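RegF protein (Neisseria gonorrhoeae, PDB 4HOJ) is a homologue of glutathione transferases, also named stringent starvation protein A, that binds glutathione and calcium, with a cellular role that is not established. Local coordinates at residues A[34-39]-A[50-55]; A[101-106]-A[157-162]; A[107-112]-A[121-126]; A[142-145]-A[151-154]. All coordinates share one frame; numbering follows the deposited sequence.

Contact 1 of 4, residues A[34-39]-A[50-55]; sequences IDIYNK and NQVPVL. With GSH (glutathione), chain C.
Lys39 and Asn50 meet where the contact is tightest. The lysine reaches in with its chain extended beyond CG, and its NZ gives a 2.8 Å hydrogen bond to the backbone O of Asn50, nearly along the C=O axis. The same ammonium nitrogen makes a second hydrogen bond, 2.7 Å long, to O32 of the glycyl carboxylate of glutathione, so one cation ties a loop carbonyl to the end of the ligand. Lower on the chain, CD lies 3.6 Å from ND2 of Asn50, whose amide comes from the opposite direction and packs against the lysine without bonding to it.

Val52 supplies the apolar half: its CG1 rests on Ile34 CB at 3.8 Å, while the other methyl, CG2, meets Ile36 CG2 at 4.0 Å. The valine stands just before cis-Pro53, a hallmark of the thioredoxin-like domain of glutathione transferases, and there its backbone holds the ligand twice. Val52 N donates to GSH O2 at 3.0 Å, and GSH N2 donates to Val52 O at 2.8 Å. Gln51 turns away from the 34-39 segment and gives NE2 to O31 of the glycyl carboxylate. By contrast, the far side of the 34-39 loop is exposed: a type I turn from Asp35 to Asn38, reinforced by an Asx turn in which Asp35 OD1 accepts from the backbone N-H of Tyr37, above the carboxylate plane.

Contact 2 of 4, residues A[101-106]-A[157-162]; sequences KELFNH and APLLWR
Phe104 brings the far end of its ring against Leu159, with CZ 3.6 Å and CE2 3.8 Å from the leucine CB. The approach is oblique, and the aliphatic carbons lie by one corner of the ring. Two torsions make the meeting possible. In Phe104, CG stands anti to the carbonyl carbon (chi1 -74°), which carries the ring toward helix 151-161 although its CB starts out to one side. In Leu159, CG is instead anti to the backbone N (chi1 169°), and this throws the branched end forward: CD2 comes within 4.1 Å of Phe104 CZ and, more loosely, 4.3 Å from Leu103 CB. One leucine is thus shared by two consecutive residues at the junction of helices 86-102 and 104-111, within the all-helical C-terminal domain of the glutathione transferase fold. All three side chains are buried, and the contact between them is wholly apolar.

Near the C-terminal end of helix 151-161 the side chain of Arg162 turns back along the helix. Its NH1 donates to Pro158 O at 3.1 Å, meeting the carbonyl at a bent C=O...N angle of 114° while the acceptor stays close to the guanidinium plane. Arg162 NH2 also forms a salt bridge with Glu198. Around the apolar centre, helix 13-25 brings Arg17 into a cation-pi contact with Phe104, helix 117-134 packs Leu131 on Leu103, and helix 175-185 covers Leu160 on another side of helix 151-161.

Contact 3 of 4, residues A[107-112]-A[121-126]; sequences VQVLEN and AKAREA
Ala123 is the hub of this helix pair: its methyl carbon CB lies 3.9 Å from Val109 CB and 4.0 Å from Leu110 CD2. The same leucine methyl continues to Arg124, touching NH2 at 3.9 Å, with the two side chains crossing at about a right angle. The bend that lets the arginine do this is at chi3 (-57°), beyond an otherwise extended stem, and it brings NH2 beside the end of Leu110, which meets the guanidinium obliquely.

The next shell fixes these groups. Arg124 NE is hydrogen-bonded to the backbone O of Tyr166, and its side chain also touches Asp167, a ligand of one calcium ion, so the arginine borders that metal site. Tyr166 packs on Leu110 as well, while Gln120 NE2 is bonded to the carbonyl O of Val109. Farther out, the axes of the 107-111 and 121-126 segments, parts of helices 104-111 and 117-134, approach to 8.7 Å and run roughly antiparallel, at 142°, as neighbours in the all-helical C-terminal domain.

Between the two segments, then, cohesion is van der Waals contact. The small alanine leaves room for the backbones to come near each other, and the arginine lends its bulk here while its polar bonding is directed elsewhere.

Contact 4 of 4, residues A[142-145]-A[151-154]; sequences KYIL and MIDV
Asp153 and Ile144 join the start of helix 151-161 to the loop before it, at a capping-box-like turn. Ser150 stands just before the helix; Asp153 OD2 accepts from its backbone N, the box bond, while the return bond from Ser150 OG goes to Ile152 N, one residue short of the classical partner. Val154 packing on Phe149 is consistent with the hydrophobic staple that often accompanies such a box in glutathione transferases.

From its CB, Asp153 sends CG anti to its own carbonyl carbon (chi1 -56°), turning the carboxylate to the loop. CG lies 3.9 Å from Tyr143 CB. Beyond it, OD1 takes Ile144 N through its syn lone pair, a 3.0 Å bond that is almost straight (172°), and is also hydrogen-bonded with Tyr180 OH. The isoleucine packs closely beside this bond, with CG1 3.2 Å from OD1. The other oxygen, OD2, packs 3.5 Å from Tyr143 CB. Each oxygen of this buried carboxylate therefore has two polar partners, which would probably stabilise its negative charge.

Beside it, Leu145 CD1 presses on Ile152 CG1 at 3.5 Å. One water completes the join, giving a hydrogen to Asp153 OD2 at 2.6 Å and accepting from Leu145 N at 3.0 Å.

Contact 1 stands alone in the N-terminal thioredoxin-like half, near the surface, where its polar groups serve the ligand as much as each other. The other three belong to the helical half. Contact 2 is the most central and purely apolar; contact 3, partly buried, shares helix 104-111 with it, and the two touch where His106 packs on Ala123 and Ala126 and Leu159 on Val107. Contact 4 uses the opening turn of helix 151-161, whose later part serves contact 2, and is likewise buried, yet it depends on a hydrogen-bonded carboxylate and a water. Contacts 1 and 4 lie on opposite sides of the chain's centre, about 27 Å apart between centres.

Contact 1 of 4, residues A[34-39]-A[50-55]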
loop_
_atom_site.group_PDB
_atom_site.type_symbol
_atom_site.label_atom_id
_atom_site.label_comp_id
_atom_site.label_asym_id
_atom_site.label_seq_id
_atom_site.Cartn_x
_atom_site.Cartn_y
_atom_site.Cartn_z
ATOM N N ILE A 34 -5.325 -12.452 -20.210
ATOM C CA ILE A 34 -5.887 -13.487 -19.345
ATOM C C ILE A 34 -7.390 -13.232 -19.316
ATOM O O ILE A 34 -7.801 -12.117 -18.998
ATOM C CB ILE A 34 -5.265 -13.403 -17.953
ATOM C CG1 ILE A 34 -3.749 -13.686 -18.025
ATOM C CG2 ILE A 34 -6.057 -14.332 -17.041
ATOM C CD1 ILE A 34 -3.394 -15.039 -18.512
ATOM N N ASP A 35 -8.179 -14.263 -19.613
ATOM C CA ASP A 35 -9.623 -14.188 -19.456
ATOM C C ASP A 35 -9.899 -14.473 -17.985
ATOM O O ASP A 35 -9.656 -15.613 -17.557
ATOM C CB ASP A 35 -10.219 -15.263 -20.381
ATOM C CG ASP A 35 -11.718 -15.460 -20.205
ATOM O OD1 ASP A 35 -12.278 -14.656 -19.423
ATOM O OD2 ASP A 35 -12.258 -16.334 -20.935
ATOM N N ILE A 36 -10.455 -13.510 -17.276
ATOM C CA ILE A 36 -10.665 -13.730 -15.854
ATOM C C ILE A 36 -11.729 -14.800 -15.608
ATOM O O ILE A 36 -11.852 -15.290 -14.495
ATOM C CB ILE A 36 -10.995 -12.440 -15.109
ATOM C CG1 ILE A 36 -12.291 -11.837 -15.611
ATOM C CG2 ILE A 36 -9.842 -11.457 -15.217
ATOM C CD1 ILE A 36 -12.588 -10.521 -14.912
ATOM N N TYR A 37 -12.495 -15.174 -16.634
ATOM C CA TYR A 37 -13.528 -16.200 -16.483
ATOM C C TYR A 37 -12.966 -17.575 -16.771
ATOM O O TYR A 37 -13.654 -18.553 -16.602
ATOM C CB TYR A 37 -14.710 -15.913 -17.467
ATOM C CG TYR A 37 -15.357 -14.579 -17.180
ATOM C CD1 TYR A 37 -16.433 -14.482 -16.259
ATOM C CD2 TYR A 37 -14.946 -13.440 -17.829
ATOM C CE1 TYR A 37 -17.019 -13.279 -15.976
ATOM C CE2 TYR A 37 -15.534 -12.215 -17.541
ATOM C CZ TYR A 37 -16.587 -12.172 -16.620
ATOM O OH TYR A 37 -17.202 -10.968 -16.332
ATOM N N ASN A 38 -11.718 -17.627 -17.222
ATOM C CA ASN A 38 -11.037 -18.875 -17.571
ATOM C C ASN A 38 -9.564 -18.710 -17.327
ATOM O O ASN A 38 -8.755 -18.708 -18.246
ATOM C CB ASN A 38 -11.275 -19.206 -19.040
ATOM C CG ASN A 38 -12.690 -19.634 -19.309
ATOM O OD1 ASN A 38 -13.106 -20.747 -18.953
ATOM N ND2 ASN A 38 -13.456 -18.752 -19.947
ATOM N N LYS A 39 -9.225 -18.606 -16.059
ATOM C CA LYS A 39 -7.840 -18.320 -15.694
ATOM C C LYS A 39 -6.937 -19.534 -15.856
ATOM O O LYS A 39 -7.345 -20.669 -15.585
ATOM C CB LYS A 39 -7.758 -17.897 -14.241
ATOM C CG LYS A 39 -8.517 -16.668 -13.956
ATOM C CD LYS A 39 -8.649 -16.617 -12.389
ATOM C CE LYS A 39 -9.402 -15.409 -11.960
ATOM N NZ LYS A 39 -9.614 -15.582 -10.461
ATOM N N ASN A 50 -4.690 -14.914 -7.205
ATOM C CA ASN A 50 -5.287 -15.415 -8.464
ATOM C C ASN A 50 -5.997 -14.336 -9.288
ATOM O O ASN A 50 -7.132 -14.510 -9.741
ATOM C CB ASN A 50 -6.243 -16.545 -8.158
ATOM C CG ASN A 50 -6.539 -17.407 -9.362
ATOM O OD1 ASN A 50 -5.764 -17.474 -10.313
ATOM N ND2 ASN A 50 -7.627 -18.152 -9.270
ATOM N N GLN A 51 -5.338 -13.188 -9.423
ATOM C CA GLN A 51 -5.833 -12.014 -10.115
ATOM C C GLN A 51 -4.784 -11.503 -11.100
ATOM O O GLN A 51 -3.581 -11.754 -11.001
ATOM C CB GLN A 51 -6.119 -10.885 -9.132
ATOM C CG GLN A 51 -7.267 -11.209 -8.206
ATOM C CD GLN A 51 -7.529 -10.080 -7.244
ATOM O OE1 GLN A 51 -6.600 -9.381 -6.819
ATOM N NE2 GLN A 51 -8.804 -9.853 -6.914
ATOM N N VAL A 52 -5.307 -10.729 -12.065
ATOM C CA VAL A 52 -4.459 -9.855 -12.877
ATOM C C VAL A 52 -4.554 -8.426 -12.340
ATOM O O VAL A 52 -5.551 -8.067 -11.711
ATOM C CB VAL A 52 -4.892 -9.881 -14.382
ATOM C CG1 VAL A 52 -4.551 -11.234 -14.934
ATOM C CG2 VAL A 52 -6.381 -9.540 -14.530
ATOM N N PRO A 53 -3.526 -7.602 -12.556
ATOM C CA PRO A 53 -2.333 -7.899 -13.345
ATOM C C PRO A 53 -1.233 -8.587 -12.566
ATOM O O PRO A 53 -1.146 -8.548 -11.299
ATOM C CB PRO A 53 -1.824 -6.507 -13.730
ATOM C CG PRO A 53 -2.298 -5.596 -12.556
ATOM C CD PRO A 53 -3.695 -6.167 -12.269
ATOM N N VAL A 54 -0.333 -9.256 -13.298
ATOM C CA VAL A 54 0.931 -9.793 -12.790
ATOM C C VAL A 54 2.025 -9.318 -13.739
ATOM O O VAL A 54 1.802 -9.261 -14.980
ATOM C CB VAL A 54 0.901 -11.312 -12.776
ATOM C CG1 VAL A 54 2.267 -11.928 -12.468
ATOM C CG2 VAL A 54 -0.140 -11.782 -11.737
ATOM N N LEU A 55 3.184 -8.918 -13.238
ATOM C CA LEU A 55 4.314 -8.633 -14.084
ATOM C C LEU A 55 5.396 -9.655 -13.818
ATOM O O LEU A 55 5.726 -9.944 -12.635
ATOM C CB LEU A 55 4.829 -7.236 -13.801
ATOM C CG LEU A 55 5.900 -6.718 -14.770
ATOM C CD1 LEU A 55 5.234 -6.177 -16.053
ATOM C CD2 LEU A 55 6.759 -5.620 -14.147
HETATM N N1 GSH C . -5.477 -5.039 -5.786
HETATM C CA1 GSH C . -5.371 -5.599 -7.165
HETATM C C1 GSH C . -4.467 -4.759 -7.990
HETATM O O11 GSH C . -3.772 -5.285 -8.896
HETATM O O12 GSH C . -4.460 -3.534 -7.766
HETATM C CB1 GSH C . -6.758 -5.813 -7.789
HETATM C CG1 GSH C . -6.719 -6.620 -9.091
HETATM C CD1 GSH C . -8.112 -7.097 -9.456
HETATM O OE1 GSH C . -9.107 -6.832 -8.820
HETATM N N2 GSH C . -8.122 -7.823 -10.638
HETATM C CA2 GSH C . -9.394 -8.382 -11.093
HETATM C C2 GSH C . -9.215 -9.880 -11.106
HETATM O O2 GSH C . -8.230 -10.507 -11.459
HETATM C CB2 GSH C . -9.797 -7.994 -12.476
HETATM S SG2 GSH C . -9.927 -6.246 -12.725
HETATM N N3 GSH C . -10.432 -10.601 -10.758
HETATM C CA3 GSH C . -10.454 -12.052 -10.714
HETATM C C3 GSH C . -10.757 -12.449 -9.303
HETATM O O31 GSH C . -10.793 -11.663 -8.295
HETATM O O32 GSH C . -10.964 -13.673 -9.135
#

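Contact 2 of 4, residues A[101-106]-A[157-162]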
loop_
_atom_site.group_PDB
_atom_site.type_symbol
_atom_site.label_atom_id
_atom_site.label_comp_id
_atom_site.label_asym_id
_atom_site.label_seq_id
_atom_site.Cartn_x
_atom_site.Cartn_y
_atom_site.Cartn_z
ATOM N N LYS A 101 -8.191 2.704 -0.804
ATOM C CA LYS A 101 -9.091 2.355 0.298
ATOM C C LYS A 101 -10.508 2.951 0.163
ATOM O O LYS A 101 -11.448 2.413 0.728
ATOM C CB LYS A 101 -8.460 2.850 1.614
ATOM C CG LYS A 101 -9.316 2.687 2.856
ATOM C CD LYS A 101 -8.473 2.849 4.116
ATOM C CE LYS A 101 -9.358 2.785 5.335
ATOM N NZ LYS A 101 -8.616 2.744 6.623
ATOM N N GLU A 102 -10.623 4.057 -0.578
ATOM C CA GLU A 102 -11.887 4.828 -0.609
ATOM C C GLU A 102 -12.539 4.885 -1.980
ATOM O O GLU A 102 -13.719 5.285 -2.082
ATOM C CB GLU A 102 -11.628 6.262 -0.129
ATOM C CG GLU A 102 -11.030 6.319 1.260
ATOM C CD GLU A 102 -10.536 7.695 1.636
ATOM O OE1 GLU A 102 -10.887 8.674 0.961
ATOM O OE2 GLU A 102 -9.745 7.773 2.603
ATOM N N LEU A 103 -11.823 4.544 -3.037
ATOM C CA LEU A 103 -12.400 4.524 -4.407
ATOM C C LEU A 103 -12.298 3.151 -5.021
ATOM O O LEU A 103 -13.292 2.597 -5.498
ATOM C CB LEU A 103 -11.698 5.537 -5.304
ATOM C CG LEU A 103 -11.939 7.014 -5.005
ATOM C CD1 LEU A 103 -11.037 7.837 -5.917
ATOM C CD2 LEU A 103 -13.427 7.405 -5.220
ATOM N N PHE A 104 -11.108 2.571 -5.007
ATOM C CA PHE A 104 -10.889 1.325 -5.750
ATOM C C PHE A 104 -11.434 0.111 -5.033
ATOM O O PHE A 104 -11.617 -0.939 -5.654
ATOM C CB PHE A 104 -9.434 1.201 -6.257
ATOM C CG PHE A 104 -9.181 2.112 -7.422
ATOM C CD1 PHE A 104 -8.821 3.450 -7.219
ATOM C CD2 PHE A 104 -9.395 1.684 -8.734
ATOM C CE1 PHE A 104 -8.658 4.304 -8.257
ATOM C CE2 PHE A 104 -9.194 2.527 -9.830
ATOM C CZ PHE A 104 -8.831 3.864 -9.577
ATOM N N ASN A 105 -11.705 0.243 -3.741
ATOM C CA ASN A 105 -12.461 -0.828 -3.055
ATOM C C ASN A 105 -13.850 -0.946 -3.687
ATOM O O ASN A 105 -14.346 -2.038 -3.940
ATOM C CB ASN A 105 -12.548 -0.516 -1.570
ATOM C CG ASN A 105 -13.201 0.825 -1.292
ATOM O OD1 ASN A 105 -12.951 1.829 -1.969
ATOM N ND2 ASN A 105 -14.092 0.849 -0.250
ATOM N N HIS A 106 -14.461 0.187 -4.001
ATOM C CA HIS A 106 -15.776 0.177 -4.672
ATOM C C HIS A 106 -15.675 -0.321 -6.100
ATOM O O HIS A 106 -16.581 -1.038 -6.567
ATOM C CB HIS A 106 -16.408 1.581 -4.641
ATOM C CG HIS A 106 -16.580 2.104 -3.244
ATOM N ND1 HIS A 106 -17.464 1.544 -2.344
ATOM C CD2 HIS A 106 -15.972 3.138 -2.607
ATOM C CE1 HIS A 106 -17.355 2.186 -1.190
ATOM N NE2 HIS A 106 -16.471 3.162 -1.322
ATOM N N ALA A 157 -6.689 7.004 -13.634
ATOM C CA ALA A 157 -7.231 7.178 -14.985
ATOM C C ALA A 157 -8.191 6.038 -15.375
ATOM O O ALA A 157 -9.177 6.318 -16.013
ATOM C CB ALA A 157 -6.062 7.315 -15.992
ATOM N N PRO A 158 -7.913 4.767 -15.099
ATOM C CA PRO A 158 -8.878 3.725 -15.542
ATOM C C PRO A 158 -10.238 3.852 -14.941
ATOM O O PRO A 158 -11.223 3.428 -15.587
ATOM C CB PRO A 158 -8.196 2.432 -15.135
ATOM C CG PRO A 158 -6.667 2.832 -15.150
ATOM C CD PRO A 158 -6.713 4.165 -14.489
ATOM N N LEU A 159 -10.348 4.383 -13.724
ATOM C CA LEU A 159 -11.670 4.641 -13.145
ATOM C C LEU A 159 -12.380 5.767 -13.856
ATOM O O LEU A 159 -13.530 5.620 -14.235
ATOM C CB LEU A 159 -11.544 4.918 -11.657
ATOM C CG LEU A 159 -12.814 5.461 -10.968
ATOM C CD1 LEU A 159 -13.970 4.488 -11.192
ATOM C CD2 LEU A 159 -12.535 5.634 -9.487
ATOM N N LEU A 160 -11.690 6.847 -14.106
ATOM C CA LEU A 160 -12.342 7.950 -14.835
ATOM C C LEU A 160 -12.751 7.552 -16.249
ATOM O O LEU A 160 -13.802 7.982 -16.716
ATOM C CB LEU A 160 -11.395 9.184 -14.874
ATOM C CG LEU A 160 -10.955 9.662 -13.487
ATOM C CD1 LEU A 160 -10.058 10.911 -13.609
ATOM C CD2 LEU A 160 -12.168 9.966 -12.676
ATOM N N TRP A 161 -11.962 6.679 -16.903
ATOM C CA TRP A 161 -12.353 6.204 -18.228
ATOM C C TRP A 161 -13.683 5.459 -18.161
ATOM O O TRP A 161 -14.441 5.514 -19.134
ATOM C CB TRP A 161 -11.246 5.265 -18.712
ATOM C CG TRP A 161 -11.519 4.759 -20.091
ATOM C CD1 TRP A 161 -11.895 3.489 -20.400
ATOM C CD2 TRP A 161 -11.492 5.493 -21.329
ATOM N NE1 TRP A 161 -12.135 3.382 -21.763
ATOM C CE2 TRP A 161 -11.853 4.587 -22.347
ATOM C CE3 TRP A 161 -11.205 6.823 -21.665
ATOM C CZ2 TRP A 161 -11.948 4.972 -23.691
ATOM C CZ3 TRP A 161 -11.268 7.194 -23.005
ATOM C CH2 TRP A 161 -11.636 6.267 -23.989
ATOM N N ARG A 162 -13.956 4.789 -17.040
ATOM C CA ARG A 162 -15.082 3.891 -16.856
ATOM C C ARG A 162 -16.283 4.544 -16.223
ATOM O O ARG A 162 -17.249 3.802 -15.922
ATOM C CB ARG A 162 -14.646 2.658 -16.007
ATOM C CG ARG A 162 -13.774 1.678 -16.806
ATOM C CD ARG A 162 -13.035 0.708 -15.836
ATOM N NE ARG A 162 -12.376 -0.354 -16.559
ATOM C CZ ARG A 162 -11.247 -0.247 -17.267
ATOM N NH1 ARG A 162 -10.614 0.948 -17.298
ATOM N NH2 ARG A 162 -10.695 -1.298 -17.858
#

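Contact 3 of 4, residues A[107-112]-A[121-126]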
loop_
_atom_site.group_PDB
_atom_site.type_symbol
_atom_site.label_atom_id
_atom_site.label_comp_id
_atom_site.label_asym_id
_atom_site.label_seq_id
_atom_site.Cartn_x
_atom_site.Cartn_y
_atom_site.Cartn_z
ATOM N N VAL A 107 -14.580 0.033 -6.787
ATOM C CA VAL A 107 -14.337 -0.492 -8.143
ATOM C C VAL A 107 -14.299 -2.020 -8.097
ATOM O O VAL A 107 -14.884 -2.669 -8.953
ATOM C CB VAL A 107 -13.018 0.081 -8.685
ATOM C CG1 VAL A 107 -12.577 -0.688 -9.989
ATOM C CG2 VAL A 107 -13.195 1.573 -8.916
ATOM N N GLN A 108 -13.644 -2.605 -7.089
ATOM C CA GLN A 108 -13.641 -4.072 -7.036
ATOM C C GLN A 108 -15.019 -4.685 -6.904
ATOM O O GLN A 108 -15.266 -5.786 -7.426
ATOM C CB GLN A 108 -12.728 -4.570 -5.891
ATOM C CG GLN A 108 -11.237 -4.235 -6.179
ATOM C CD GLN A 108 -10.294 -4.664 -5.064
ATOM O OE1 GLN A 108 -10.208 -5.856 -4.748
ATOM N NE2 GLN A 108 -9.654 -3.702 -4.417
ATOM N N VAL A 109 -15.901 -4.002 -6.163
ATOM C CA VAL A 109 -17.291 -4.468 -6.044
ATOM C C VAL A 109 -18.018 -4.422 -7.402
ATOM O O VAL A 109 -18.682 -5.365 -7.788
ATOM C CB VAL A 109 -18.087 -3.652 -4.992
ATOM C CG1 VAL A 109 -19.552 -4.129 -4.947
ATOM C CG2 VAL A 109 -17.473 -3.773 -3.588
ATOM N N LEU A 110 -17.833 -3.338 -8.160
ATOM C CA LEU A 110 -18.453 -3.205 -9.471
ATOM C C LEU A 110 -17.880 -4.225 -10.414
ATOM O O LEU A 110 -18.560 -4.621 -11.355
ATOM C CB LEU A 110 -18.197 -1.798 -10.023
ATOM C CG LEU A 110 -18.907 -0.690 -9.242
ATOM C CD1 LEU A 110 -18.816 0.614 -9.977
ATOM C CD2 LEU A 110 -20.378 -1.064 -9.062
ATOM N N GLU A 111 -16.630 -4.638 -10.214
ATOM C CA GLU A 111 -16.003 -5.638 -11.082
ATOM C C GLU A 111 -16.314 -7.086 -10.728
ATOM O O GLU A 111 -16.026 -7.996 -11.511
ATOM C CB GLU A 111 -14.466 -5.462 -11.078
ATOM C CG GLU A 111 -13.928 -4.175 -11.806
ATOM C CD GLU A 111 -14.167 -4.241 -13.308
ATOM O OE1 GLU A 111 -14.039 -5.300 -13.902
ATOM O OE2 GLU A 111 -14.495 -3.186 -13.845
ATOM N N ASN A 112 -16.894 -7.280 -9.554
ATOM C CA ASN A 112 -17.172 -8.612 -9.048
ATOM C C ASN A 112 -18.523 -9.099 -9.589
ATOM O O ASN A 112 -19.558 -8.591 -9.162
ATOM C CB ASN A 112 -17.175 -8.549 -7.525
ATOM C CG ASN A 112 -17.442 -9.888 -6.884
ATOM O OD1 ASN A 112 -17.563 -10.916 -7.567
ATOM N ND2 ASN A 112 -17.522 -9.880 -5.556
ATOM N N ALA A 121 -24.908 -1.010 -6.268
ATOM C CA ALA A 121 -25.510 0.310 -6.228
ATOM C C ALA A 121 -24.812 1.205 -5.188
ATOM O O ALA A 121 -24.526 2.366 -5.463
ATOM C CB ALA A 121 -27.026 0.192 -5.931
ATOM N N LYS A 122 -24.551 0.662 -4.000
ATOM C CA LYS A 122 -23.816 1.410 -2.980
ATOM C C LYS A 122 -22.419 1.800 -3.474
ATOM O O LYS A 122 -21.969 2.935 -3.252
ATOM C CB LYS A 122 -23.731 0.619 -1.682
ATOM C CG LYS A 122 -25.117 0.272 -1.155
ATOM C CD LYS A 122 -25.170 0.040 0.357
ATOM C CE LYS A 122 -24.109 -0.941 0.823
ATOM N NZ LYS A 122 -24.471 -1.480 2.171
ATOM N N ALA A 123 -21.743 0.874 -4.156
ATOM C CA ALA A 123 -20.405 1.184 -4.681
ATOM C C ALA A 123 -20.419 2.300 -5.706
ATOM O O ALA A 123 -19.557 3.172 -5.692
ATOM C CB ALA A 123 -19.722 -0.074 -5.256
ATOM N N ARG A 124 -21.372 2.244 -6.637
ATOM C CA ARG A 124 -21.513 3.245 -7.673
ATOM C C ARG A 124 -21.789 4.609 -7.035
ATOM O O ARG A 124 -21.171 5.621 -7.418
ATOM C CB ARG A 124 -22.674 2.786 -8.560
ATOM C CG ARG A 124 -23.033 3.604 -9.770
ATOM C CD ARG A 124 -24.100 2.844 -10.574
ATOM N NE ARG A 124 -23.665 1.496 -10.981
ATOM C CZ ARG A 124 -24.230 0.346 -10.604
ATOM N NH1 ARG A 124 -25.283 0.325 -9.800
ATOM N NH2 ARG A 124 -23.732 -0.808 -11.042
ATOM N N GLU A 125 -22.670 4.631 -6.047
ATOM C CA GLU A 125 -22.964 5.850 -5.335
ATOM C C GLU A 125 -21.733 6.405 -4.648
ATOM O O GLU A 125 -21.451 7.610 -4.712
ATOM C CB GLU A 125 -24.011 5.521 -4.283
ATOM C CG GLU A 125 -24.458 6.693 -3.443
ATOM C CD GLU A 125 -25.649 7.397 -4.060
ATOM O OE1 GLU A 125 -25.813 7.287 -5.301
ATOM O OE2 GLU A 125 -26.420 8.037 -3.310
ATOM N N ALA A 126 -20.992 5.528 -3.977
ATOM C CA ALA A 126 -19.812 5.994 -3.237
ATOM C C ALA A 126 -18.728 6.537 -4.139
ATOM O O ALA A 126 -18.049 7.485 -3.802
ATOM C CB ALA A 126 -19.266 4.888 -2.324
#

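Contact 4 of 4, residues A[142-145]-A[151-154]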
loop_
_atom_site.group_PDB
_atom_site.type_symbol
_atom_site.label_atom_id
_atom_site.label_comp_id
_atom_site.label_asym_id
_atom_site.label_seq_id
_atom_site.Cartn_x
_atom_site.Cartn_y
_atom_site.Cartn_z
ATOM N N LYS A 142 -3.243 21.299 -12.801
ATOM C CA LYS A 142 -3.394 20.607 -14.090
ATOM C C LYS A 142 -3.483 19.106 -13.880
ATOM O O LYS A 142 -4.277 18.424 -14.545
ATOM C CB LYS A 142 -2.220 20.925 -15.030
ATOM C CG LYS A 142 -2.344 20.414 -16.494
ATOM C CD LYS A 142 -1.409 21.223 -17.456
ATOM C CE LYS A 142 -1.234 20.554 -18.840
ATOM N NZ LYS A 142 0.102 19.846 -18.976
ATOM N N TYR A 143 -2.676 18.578 -12.959
ATOM C CA TYR A 143 -2.704 17.141 -12.679
ATOM C C TYR A 143 -2.934 16.973 -11.180
ATOM O O TYR A 143 -2.923 17.961 -10.429
ATOM C CB TYR A 143 -1.394 16.493 -13.103
ATOM C CG TYR A 143 -1.142 16.667 -14.578
ATOM C CD1 TYR A 143 -1.686 15.803 -15.488
ATOM C CD2 TYR A 143 -0.346 17.704 -15.032
ATOM C CE1 TYR A 143 -1.478 15.975 -16.853
ATOM C CE2 TYR A 143 -0.117 17.892 -16.394
ATOM C CZ TYR A 143 -0.677 17.016 -17.288
ATOM O OH TYR A 143 -0.470 17.165 -18.643
ATOM N N ILE A 144 -3.118 15.738 -10.723
ATOM C CA ILE A 144 -3.499 15.544 -9.328
ATOM C C ILE A 144 -2.453 16.084 -8.330
ATOM O O ILE A 144 -2.834 16.654 -7.309
ATOM C CB ILE A 144 -3.856 14.082 -9.022
ATOM C CG1 ILE A 144 -4.947 13.603 -9.947
ATOM C CG2 ILE A 144 -4.419 13.961 -7.611
ATOM C CD1 ILE A 144 -5.242 12.157 -9.731
ATOM N N LEU A 145 -1.161 15.937 -8.608
ATOM C CA LEU A 145 -0.158 16.409 -7.649
ATOM C C LEU A 145 0.351 17.813 -7.935
ATOM O O LEU A 145 1.172 18.364 -7.181
ATOM C CB LEU A 145 1.043 15.474 -7.592
ATOM C CG LEU A 145 0.722 14.056 -7.111
ATOM C CD1 LEU A 145 2.044 13.347 -6.892
ATOM C CD2 LEU A 145 -0.100 14.088 -5.825
ATOM N N MET A 151 2.427 9.278 -11.566
ATOM C CA MET A 151 1.861 7.933 -11.351
ATOM C C MET A 151 0.512 8.003 -10.642
ATOM O O MET A 151 -0.320 7.111 -10.740
ATOM C CB MET A 151 2.826 7.169 -10.449
ATOM C CG MET A 151 2.366 5.763 -10.341
ATOM S SD MET A 151 2.723 4.985 -11.908
ATOM C CE MET A 151 4.462 4.634 -11.660
ATOM N N ILE A 152 0.287 9.081 -9.911
ATOM C CA ILE A 152 -0.991 9.238 -9.255
ATOM C C ILE A 152 -2.143 9.415 -10.261
ATOM O O ILE A 152 -3.237 8.850 -10.138
ATOM C CB ILE A 152 -0.947 10.324 -8.126
ATOM C CG1 ILE A 152 0.349 10.289 -7.279
ATOM C CG2 ILE A 152 -2.185 10.164 -7.249
ATOM C CD1 ILE A 152 0.943 9.006 -6.856
ATOM N N ASP A 153 -1.867 10.185 -11.304
ATOM C CA ASP A 153 -2.795 10.283 -12.435
ATOM C C ASP A 153 -3.005 8.939 -13.140
ATOM O O ASP A 153 -4.119 8.542 -13.483
ATOM C CB ASP A 153 -2.272 11.299 -13.447
ATOM C CG ASP A 153 -2.025 12.668 -12.806
ATOM O OD1 ASP A 153 -3.021 13.328 -12.430
ATOM O OD2 ASP A 153 -0.869 13.071 -12.693
ATOM N N VAL A 154 -1.929 8.204 -13.285
ATOM C CA VAL A 154 -2.010 6.891 -13.897
ATOM C C VAL A 154 -2.949 5.996 -13.117
ATOM O O VAL A 154 -3.804 5.298 -13.712
ATOM C CB VAL A 154 -0.632 6.227 -13.962
ATOM C CG1 VAL A 154 -0.744 4.733 -14.322
ATOM C CG2 VAL A 154 0.257 6.967 -14.961
HETATM O O HOH W 1 0.266 14.438 -10.746
#